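Local coordinates for protein putative tetrapyrrole (Corrin/porphyrin) methylase (Bacteroides fragilis, PDB 3FFY) that probably catalyses the S-adenosylmethionine-dependent 2'-O-methylation of a cytidine ribose in 16S rRNA, this chain being the C-terminal part of the enzyme, at residues A3-P8 / S75-K80; G24-K29 / L56-Q61; T60-Y65 / I108-I113. One frame throughout, in Å; residues are numbered along the deposited sequence.

In the fold
The chain is the C-terminal part of an RsmI-family methyltransferase, an alpha/beta domain built on a mixed five-stranded sheet. Contact 1 joins the N-terminal residues 3-8 to the end of strand 71-77. Contact 2 is nested within the loop it closes, and sets the loop after strand 20-24 on helix 55-66. Contact 3 packs the same helix on strand 106-110, the neighbour of strand 71-77, and its segments alternate with those of contact 1. Contacts 2 and 3 have centres about 10 Å apart, share T60 and Q61, and touch through T58-I108 and L26-F62. Contact 1 lies apart, its centre about 19 Å from that of contact 2 and about 20 Å from that of contact 3.

Contact 1 (A3-P8 / S75-K80); sequences ATAFVP and SREISK. With SO4 (sulfate ion), chain C.
E77 turns its CG anti to the backbone N (chi1 171°), and the chain stays extended beyond it (chi2 -178°), which carries the carboxylate over to A5 and P8. In the mixed sheet of this RsmI-family alpha/beta domain, strand 71-77 lies between 106-110 and the outermost strand 82-87. E77, its last residue, meets segment 3-8, which runs into helix 6-12. A5, ahead of P8, faces E77. The P8 ring and the glutamate chain cross obliquely, and P8 CG is 4.1 Å from E77 OE2. N2 ND2 hydrogen-bonds OE2 and gives it its polar partner. E83 of strand 82-87 touches both P8 and E77, and P8 also packs on R87 of the second subunit. Beyond the strand, S79 OG hydrogen-bonds a sulfate ion, probably from the crystallisation liquor. The S79 OG to sulfate O2 distance of 2.5 Å is short, and its exact length is doubtful. H96 ND1 of the second subunit bonds the same ion, which thus bridges the two chains. Between the segments the touches are van der Waals contacts of one carboxylate oxygen. E77 OE2 lies 3.5 Å from A5 CA, and E77 OE2 is 3.6 Å from A5 CB.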
loop_
_atom_site.group_PDB
_atom_site.type_symbol
_atom_site.label_atom_id
_atom_site.label_comp_id
_atom_site.label_asym_id
_atom_site.label_seq_id
_atom_site.Cartn_x
_atom_site.Cartn_y
_atom_site.Cartn_z
ATOM N N ALA A 3 4.016 17.576 1.463
ATOM C CA ALA A 3 4.976 17.538 2.606
ATOM C C ALA A 3 4.827 16.297 3.522
ATOM O O ALA A 3 5.819 15.779 3.985
ATOM C CB ALA A 3 4.871 18.835 3.424
ATOM N N THR A 4 3.581 15.857 3.764
ATOM C CA THR A 4 3.244 14.726 4.647
ATOM C C THR A 4 2.804 13.482 3.866
ATOM O O THR A 4 2.050 12.632 4.356
ATOM C CB THR A 4 2.182 15.118 5.636
ATOM O OG1 THR A 4 1.056 15.668 4.935
ATOM C CG2 THR A 4 2.752 16.137 6.604
ATOM N N ALA A 5 3.352 13.382 2.653
ATOM C CA ALA A 5 3.274 12.184 1.809
ATOM C C ALA A 5 3.779 10.933 2.535
ATOM O O ALA A 5 3.359 9.814 2.215
ATOM C CB ALA A 5 4.097 12.412 0.520
ATOM N N PHE A 6 4.687 11.112 3.495
ATOM C CA PHE A 6 5.192 9.971 4.226
ATOM C C PHE A 6 4.121 9.220 4.999
ATOM O O PHE A 6 4.259 8.015 5.173
ATOM C CB PHE A 6 6.369 10.330 5.135
ATOM C CG PHE A 6 5.983 11.036 6.403
ATOM C CD1 PHE A 6 5.563 10.325 7.513
ATOM C CD2 PHE A 6 6.056 12.443 6.482
ATOM C CE1 PHE A 6 5.212 11.021 8.671
ATOM C CE2 PHE A 6 5.707 13.124 7.599
ATOM C CZ PHE A 6 5.284 12.429 8.707
ATOM N N VAL A 7 3.069 9.907 5.444
ATOM C CA VAL A 7 2.027 9.252 6.273
ATOM C C VAL A 7 1.403 8.045 5.515
ATOM O O VAL A 7 1.533 6.911 5.946
ATOM C CB VAL A 7 1.017 10.268 6.808
ATOM C CG1 VAL A 7 -0.076 9.580 7.681
ATOM C CG2 VAL A 7 1.724 11.344 7.639
ATOM N N PRO A 8 0.808 8.266 4.329
ATOM C CA PRO A 8 0.294 7.062 3.638
ATOM C C PRO A 8 1.373 6.075 3.167
ATOM O O PRO A 8 1.104 4.881 3.046
ATOM C CB PRO A 8 -0.456 7.645 2.428
ATOM C CG PRO A 8 0.172 9.048 2.226
ATOM C CD PRO A 8 0.441 9.512 3.629
ATOM N N SER A 75 6.987 4.511 -2.654
ATOM C CA SER A 75 5.621 4.904 -2.861
ATOM C C SER A 75 5.484 6.270 -3.517
ATOM O O SER A 75 6.236 7.242 -3.261
ATOM C CB SER A 75 4.827 4.941 -1.535
ATOM O OG SER A 75 4.720 3.651 -0.986
ATOM N N ARG A 76 4.431 6.344 -4.306
ATOM C CA ARG A 76 4.064 7.569 -4.928
ATOM C C ARG A 76 2.625 7.867 -4.597
ATOM O O ARG A 76 1.736 7.006 -4.692
ATOM C CB ARG A 76 4.279 7.412 -6.423
ATOM C CG ARG A 76 4.098 8.699 -7.163
ATOM C CD ARG A 76 4.201 8.458 -8.607
ATOM N NE ARG A 76 3.230 9.309 -9.265
ATOM C CZ ARG A 76 2.283 8.876 -10.090
ATOM N NH1 ARG A 76 2.184 7.580 -10.387
ATOM N NH2 ARG A 76 1.440 9.749 -10.635
ATOM N N GLU A 77 2.397 9.081 -4.140
ATOM C CA GLU A 77 1.079 9.462 -3.742
ATOM C C GLU A 77 0.333 10.005 -4.966
ATOM O O GLU A 77 0.703 11.045 -5.486
ATOM C CB GLU A 77 1.151 10.509 -2.651
ATOM C CG GLU A 77 -0.219 11.062 -2.379
ATOM C CD GLU A 77 -0.263 12.149 -1.326
ATOM O OE1 GLU A 77 -1.170 13.005 -1.465
ATOM O OE2 GLU A 77 0.574 12.155 -0.382
ATOM N N ILE A 78 -0.681 9.311 -5.462
ATOM C CA ILE A 78 -1.460 9.847 -6.592
ATOM C C ILE A 78 -2.546 10.788 -6.082
ATOM O O ILE A 78 -2.939 11.685 -6.800
ATOM C CB ILE A 78 -2.077 8.739 -7.441
ATOM C CG1 ILE A 78 -0.973 7.875 -8.035
ATOM C CG2 ILE A 78 -2.989 9.338 -8.512
ATOM C CD1 ILE A 78 -1.365 6.423 -8.225
ATOM N N SER A 79 -3.042 10.599 -4.861
ATOM C CA SER A 79 -3.937 11.564 -4.260
ATOM C C SER A 79 -3.889 11.312 -2.781
ATOM O O SER A 79 -3.109 10.471 -2.314
ATOM C CB SER A 79 -5.348 11.419 -4.799
ATOM O OG SER A 79 -6.158 10.615 -3.959
ATOM N N LYS A 80 -4.712 12.014 -2.020
ATOM C CA LYS A 80 -4.686 11.782 -0.573
ATOM C C LYS A 80 -5.169 10.360 -0.184
ATOM O O LYS A 80 -4.878 9.880 0.941
ATOM C CB LYS A 80 -5.445 12.872 0.196
ATOM C CG LYS A 80 -6.964 12.951 -0.054
ATOM C CD LYS A 80 -7.656 13.746 1.073
ATOM C CE LYS A 80 -9.185 13.656 1.009
ATOM N NZ LYS A 80 -9.844 14.728 1.854
HETATM S S SO4 C . -9.027 11.130 -5.191
HETATM O O1 SO4 C . -8.835 12.139 -6.290
HETATM O O2 SO4 C . -8.029 10.061 -5.523
HETATM O O3 SO4 C . -10.374 10.432 -5.346
HETATM O O4 SO4 C . -8.806 11.869 -3.952
#

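Contact 2 (G24-K29 / L56-Q61); sequences GFLPQK and LKTLTQ
L26 and T58 carry this contact, with Q28 and K57 at its margin. It is a loop leucine packed on a helix threonine. It joins the loop that follows strand 20-24 to helix 55-66 in the alpha/beta domain. The two side chains reach toward each other tip to tip. The backbones stay well apart, with L26 CA 8.4 Å from T58 CA, so the side chains bridge the gap. L26 CD1 is the atom that touches. L26 CD1 is 3.7 Å from T58 CG2, and L26 CD1 is equally 3.7 Å from T58 OG1. One leucine methyl therefore meets both branches of the threonine. The T58 torsion explains this: CG2 is anti to the backbone N and OG1 is anti to the carbonyl carbon (chi1 -71°), so CG2 and OG1 both lie within touch of L26 CD1. The touch with CG2 is apolar. OG1 makes its hydrogen bonds with other residues, E50 OE1 and R32 NH2. The buried hydroxyl is thus satisfied, and the two bonds fix the rotation of the side chain that receives L26.

At the margin the contact is looser. K57 is exposed and stretched out, its CG anti to the backbone N (chi1 -177°). K57 NZ is 4.2 Å from Q28 O, a long approach with no bond. Q28 takes part here through its backbone oxygen.

R32 of helix 32-38 also bonds P27 O and Q61 OE1, so one arginine links the loop to helix 55-66. L26 touches both helix 55-66 and, through L36, helix 32-38. E50, the partner of T58, ends strand 45-50, the parallel neighbour of strand 20-24 in the sheet.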
loop_
_atom_site.group_PDB
_atom_site.type_symbol
_atom_site.label_atom_id
_atom_site.label_comp_id
_atom_site.label_asym_id
_atom_site.label_seq_id
_atom_site.Cartn_x
_atom_site.Cartn_y
_atom_site.Cartn_z
ATOM N N GLY A 24 13.918 12.689 5.563
ATOM C CA GLY A 24 13.762 13.712 4.513
ATOM C C GLY A 24 14.587 13.356 3.288
ATOM O O GLY A 24 14.604 12.226 2.856
ATOM N N PHE A 25 15.299 14.333 2.756
ATOM C CA PHE A 25 16.121 14.164 1.578
ATOM C C PHE A 25 17.534 13.918 2.017
ATOM O O PHE A 25 18.038 14.610 2.902
ATOM C CB PHE A 25 16.097 15.453 0.780
ATOM C CG PHE A 25 14.757 15.740 0.174
ATOM C CD1 PHE A 25 14.404 15.166 -1.059
ATOM C CD2 PHE A 25 13.849 16.551 0.819
ATOM C CE1 PHE A 25 13.172 15.415 -1.628
ATOM C CE2 PHE A 25 12.613 16.811 0.251
ATOM C CZ PHE A 25 12.274 16.228 -0.971
ATOM N N LEU A 26 18.185 12.949 1.402
ATOM C CA LEU A 26 19.620 12.757 1.587
ATOM C C LEU A 26 20.395 13.932 1.039
ATOM O O LEU A 26 19.989 14.594 0.062
ATOM C CB LEU A 26 20.082 11.530 0.842
ATOM C CG LEU A 26 19.924 10.174 1.489
ATOM C CD1 LEU A 26 20.020 9.169 0.329
ATOM C CD2 LEU A 26 21.073 9.939 2.475
ATOM N N PRO A 27 21.519 14.223 1.664
ATOM C CA PRO A 27 22.426 15.148 1.054
ATOM C C PRO A 27 22.805 14.653 -0.332
ATOM O O PRO A 27 23.024 13.461 -0.513
ATOM C CB PRO A 27 23.633 15.099 1.978
ATOM C CG PRO A 27 23.092 14.665 3.289
ATOM C CD PRO A 27 21.993 13.728 2.961
ATOM N N GLN A 28 22.853 15.557 -1.303
ATOM C CA GLN A 28 23.185 15.190 -2.678
ATOM C C GLN A 28 24.665 14.931 -2.835
ATOM O O GLN A 28 25.069 14.121 -3.677
ATOM C CB GLN A 28 22.771 16.300 -3.658
ATOM C CG GLN A 28 21.272 16.402 -3.879
ATOM C CD GLN A 28 20.717 15.234 -4.711
ATOM O OE1 GLN A 28 20.971 15.160 -5.926
ATOM N NE2 GLN A 28 19.944 14.328 -4.066
ATOM N N LYS A 29 25.470 15.649 -2.042
ATOM C CA LYS A 29 26.931 15.611 -2.166
ATOM C C LYS A 29 27.561 15.662 -0.764
ATOM O O LYS A 29 27.468 14.697 -0.000
ATOM C CB LYS A 29 27.439 16.749 -3.090
ATOM C CG LYS A 29 26.893 16.735 -4.564
ATOM C CD LYS A 29 26.898 18.159 -5.254
ATOM C CE LYS A 29 25.478 18.593 -5.793
ATOM N NZ LYS A 29 24.593 19.381 -4.819
ATOM N N LEU A 56 17.373 5.527 -8.191
ATOM C CA LEU A 56 18.129 4.302 -8.400
ATOM C C LEU A 56 19.457 4.392 -7.669
ATOM O O LEU A 56 19.839 3.452 -6.995
ATOM C CB LEU A 56 18.401 4.042 -9.884
ATOM C CG LEU A 56 18.357 2.619 -10.491
ATOM C CD1 LEU A 56 19.450 2.493 -11.569
ATOM C CD2 LEU A 56 18.351 1.475 -9.514
ATOM N N LYS A 57 20.155 5.514 -7.800
ATOM C CA LYS A 57 21.413 5.745 -7.042
ATOM C C LYS A 57 21.202 5.560 -5.540
ATOM O O LYS A 57 21.941 4.808 -4.898
ATOM C CB LYS A 57 21.966 7.163 -7.293
ATOM C CG LYS A 57 23.324 7.482 -6.590
ATOM C CD LYS A 57 23.779 8.952 -6.781
ATOM C CE LYS A 57 24.811 9.376 -5.680
ATOM N NZ LYS A 57 25.492 10.666 -5.983
ATOM N N THR A 58 20.188 6.241 -5.002
ATOM C CA THR A 58 19.887 6.135 -3.571
ATOM C C THR A 58 19.646 4.660 -3.155
ATOM O O THR A 58 20.186 4.194 -2.141
ATOM C CB THR A 58 18.706 7.045 -3.170
ATOM O OG1 THR A 58 19.151 8.402 -3.232
ATOM C CG2 THR A 58 18.242 6.731 -1.755
ATOM N N LEU A 59 18.831 3.941 -3.939
ATOM C CA LEU A 59 18.525 2.532 -3.651
ATOM C C LEU A 59 19.759 1.667 -3.744
ATOM O O LEU A 59 19.953 0.783 -2.919
ATOM C CB LEU A 59 17.462 1.981 -4.591
ATOM C CG LEU A 59 16.067 2.571 -4.428
ATOM C CD1 LEU A 59 15.216 1.949 -5.497
ATOM C CD2 LEU A 59 15.467 2.351 -3.072
ATOM N N THR A 60 20.621 1.962 -4.723
ATOM C CA THR A 60 21.867 1.231 -4.876
ATOM C C THR A 60 22.754 1.446 -3.657
ATOM O O THR A 60 23.273 0.506 -3.062
ATOM C CB THR A 60 22.592 1.621 -6.160
ATOM O OG1 THR A 60 21.692 1.385 -7.260
ATOM C CG2 THR A 60 23.804 0.782 -6.303
ATOM N N GLN A 61 22.896 2.695 -3.251
ATOM C CA GLN A 61 23.735 2.970 -2.087
ATOM C C GLN A 61 23.120 2.414 -0.800
ATOM O O GLN A 61 23.840 1.977 0.090
ATOM C CB GLN A 61 23.992 4.468 -1.979
ATOM C CG GLN A 61 24.726 4.987 -3.205
ATOM C CD GLN A 61 25.146 6.442 -3.068
ATOM O OE1 GLN A 61 24.310 7.336 -2.935
ATOM N NE2 GLN A 61 26.449 6.681 -3.096
#

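Contact 3 (T60-Y65 / I108-I113); sequences TQFAEY and IVLAGI
F62 of helix 55-66 meets I108 and L110 of strand 106-110, a helix packed on a sheet strand. The tight part of the contact is the phenyl ring. L110 CD2 sits over one face, 4.3 Å from the F62 ring centroid and 21° off the ring normal. This is a CH-pi contact. The methyl is offset toward the rim, with L110 CD2 4.0 Å from F62 CD2. I108 arrives differently. I108 CG2 lies at the edge of the ring, near its plane, and is 3.9 Å from F62 CE2. The two aliphatic residues thus hold the ring over a face and at an edge. With CG anti to the backbone N (chi1 -175°), L110 extends CD2 over the F62 ring. I108 and L110, two residues apart, point toward the helix, and V109 between them points away. All three touching residues are buried, and the contact is wholly apolar.

The other side is loose. A63 points away from the strand, and E64 is exposed. On the other segment the strand ends after L110. I113, at the end of the model, is exposed and makes no contact with helix segment 60-65.

Around this core, F62 also meets the F48 ring at a slant and F66 edge-to-face, and it touches L36 of helix 32-38. I108 and L110 form backbone hydrogen bonds with F48 and M46 of strand 45-50, and V109 pairs with S73 of strand 71-77. Helix 55-66 therefore covers an inner strand of the sheet, with helix 32-38 beside it.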
loop_
_atom_site.group_PDB
_atom_site.type_symbol
_atom_site.label_atom_id
_atom_site.label_comp_id
_atom_site.label_asym_id
_atom_site.label_seq_id
_atom_site.Cartn_x
_atom_site.Cartn_y
_atom_site.Cartn_z
ATOM N N THR A 60 20.621 1.962 -4.723
ATOM C CA THR A 60 21.867 1.231 -4.876
ATOM C C THR A 60 22.754 1.446 -3.657
ATOM O O THR A 60 23.273 0.506 -3.062
ATOM C CB THR A 60 22.592 1.621 -6.160
ATOM O OG1 THR A 60 21.692 1.385 -7.260
ATOM C CG2 THR A 60 23.804 0.782 -6.303
ATOM N N GLN A 61 22.896 2.695 -3.251
ATOM C CA GLN A 61 23.735 2.970 -2.087
ATOM C C GLN A 61 23.120 2.414 -0.800
ATOM O O GLN A 61 23.840 1.977 0.090
ATOM C CB GLN A 61 23.992 4.468 -1.979
ATOM C CG GLN A 61 24.726 4.987 -3.205
ATOM C CD GLN A 61 25.146 6.442 -3.068
ATOM O OE1 GLN A 61 24.310 7.336 -2.935
ATOM N NE2 GLN A 61 26.449 6.681 -3.096
ATOM N N PHE A 62 21.799 2.474 -0.682
ATOM C CA PHE A 62 21.106 1.808 0.413
ATOM C C PHE A 62 21.509 0.311 0.455
ATOM O O PHE A 62 21.803 -0.253 1.544
ATOM C CB PHE A 62 19.570 1.959 0.265
ATOM C CG PHE A 62 18.997 3.288 0.755
ATOM C CD1 PHE A 62 19.809 4.362 1.115
ATOM C CD2 PHE A 62 17.608 3.465 0.826
ATOM C CE1 PHE A 62 19.258 5.530 1.562
ATOM C CE2 PHE A 62 17.078 4.615 1.278
ATOM C CZ PHE A 62 17.874 5.660 1.632
ATOM N N ALA A 63 21.529 -0.352 -0.712
ATOM C CA ALA A 63 21.943 -1.771 -0.756
ATOM C C ALA A 63 23.376 -1.889 -0.290
ATOM O O ALA A 63 23.734 -2.810 0.439
ATOM C CB ALA A 63 21.802 -2.366 -2.186
ATOM N N GLU A 64 24.225 -0.965 -0.717
ATOM C CA GLU A 64 25.631 -1.064 -0.315
ATOM C C GLU A 64 25.769 -0.918 1.204
ATOM O O GLU A 64 26.486 -1.682 1.825
ATOM C CB GLU A 64 26.471 -0.032 -1.044
ATOM C CG GLU A 64 26.523 -0.223 -2.533
ATOM C CD GLU A 64 27.261 0.902 -3.208
ATOM O OE1 GLU A 64 27.518 1.927 -2.564
ATOM O OE2 GLU A 64 27.608 0.790 -4.379
ATOM N N TYR A 65 25.058 0.041 1.803
ATOM C CA TYR A 65 25.163 0.340 3.261
ATOM C C TYR A 65 24.293 -0.535 4.179
ATOM O O TYR A 65 24.690 -0.839 5.304
ATOM C CB TYR A 65 24.795 1.813 3.539
ATOM C CG TYR A 65 25.900 2.778 3.257
ATOM C CD1 TYR A 65 26.176 3.198 1.963
ATOM C CD2 TYR A 65 26.720 3.237 4.297
ATOM C CE1 TYR A 65 27.225 4.071 1.707
ATOM C CE2 TYR A 65 27.781 4.123 4.054
ATOM C CZ TYR A 65 28.022 4.536 2.766
ATOM O OH TYR A 65 29.048 5.406 2.551
ATOM N N ILE A 108 10.563 6.792 0.245
ATOM C CA ILE A 108 11.203 5.550 0.506
ATOM C C ILE A 108 11.022 5.226 1.978
ATOM O O ILE A 108 11.384 6.035 2.856
ATOM C CB ILE A 108 12.737 5.581 0.172
ATOM C CG1 ILE A 108 12.948 6.136 -1.238
ATOM C CG2 ILE A 108 13.362 4.151 0.383
ATOM C CD1 ILE A 108 14.446 6.469 -1.625
ATOM N N VAL A 109 10.453 4.047 2.237
ATOM C CA VAL A 109 10.313 3.521 3.607
ATOM C C VAL A 109 11.210 2.307 3.705
ATOM O O VAL A 109 10.973 1.285 3.043
ATOM C CB VAL A 109 8.861 3.159 3.955
ATOM C CG1 VAL A 109 8.723 2.699 5.473
ATOM C CG2 VAL A 109 7.995 4.366 3.683
ATOM N N LEU A 110 12.281 2.458 4.485
ATOM C CA LEU A 110 13.357 1.488 4.619
ATOM C C LEU A 110 13.286 0.829 6.008
ATOM O O LEU A 110 13.254 1.494 7.035
ATOM C CB LEU A 110 14.714 2.208 4.492
ATOM C CG LEU A 110 16.000 1.341 4.485
ATOM C CD1 LEU A 110 16.093 0.330 3.259
ATOM C CD2 LEU A 110 17.262 2.261 4.629
ATOM N N ALA A 111 13.292 -0.485 6.006
ATOM C CA ALA A 111 13.338 -1.292 7.230
ATOM C C ALA A 111 14.625 -1.015 7.978
ATOM O O ALA A 111 15.706 -0.826 7.373
ATOM C CB ALA A 111 13.190 -2.823 6.884
ATOM N N GLY A 112 14.513 -0.933 9.295
ATOM C CA GLY A 112 15.719 -0.847 10.114
ATOM C C GLY A 112 16.437 -2.185 10.287
ATOM O O GLY A 112 16.010 -3.215 9.772
ATOM N N ILE A 113 17.506 -2.169 11.075
ATOM C CA ILE A 113 18.249 -3.372 11.447
ATOM C C ILE A 113 17.503 -4.062 12.583
ATOM O O ILE A 113 17.136 -5.230 12.429
ATOM C CB ILE A 113 19.713 -2.956 11.864
ATOM C CG1 ILE A 113 20.743 -4.091 11.748
ATOM C CG2 ILE A 113 19.712 -2.393 13.256
ATOM C CD1 ILE A 113 22.272 -3.604 11.864
#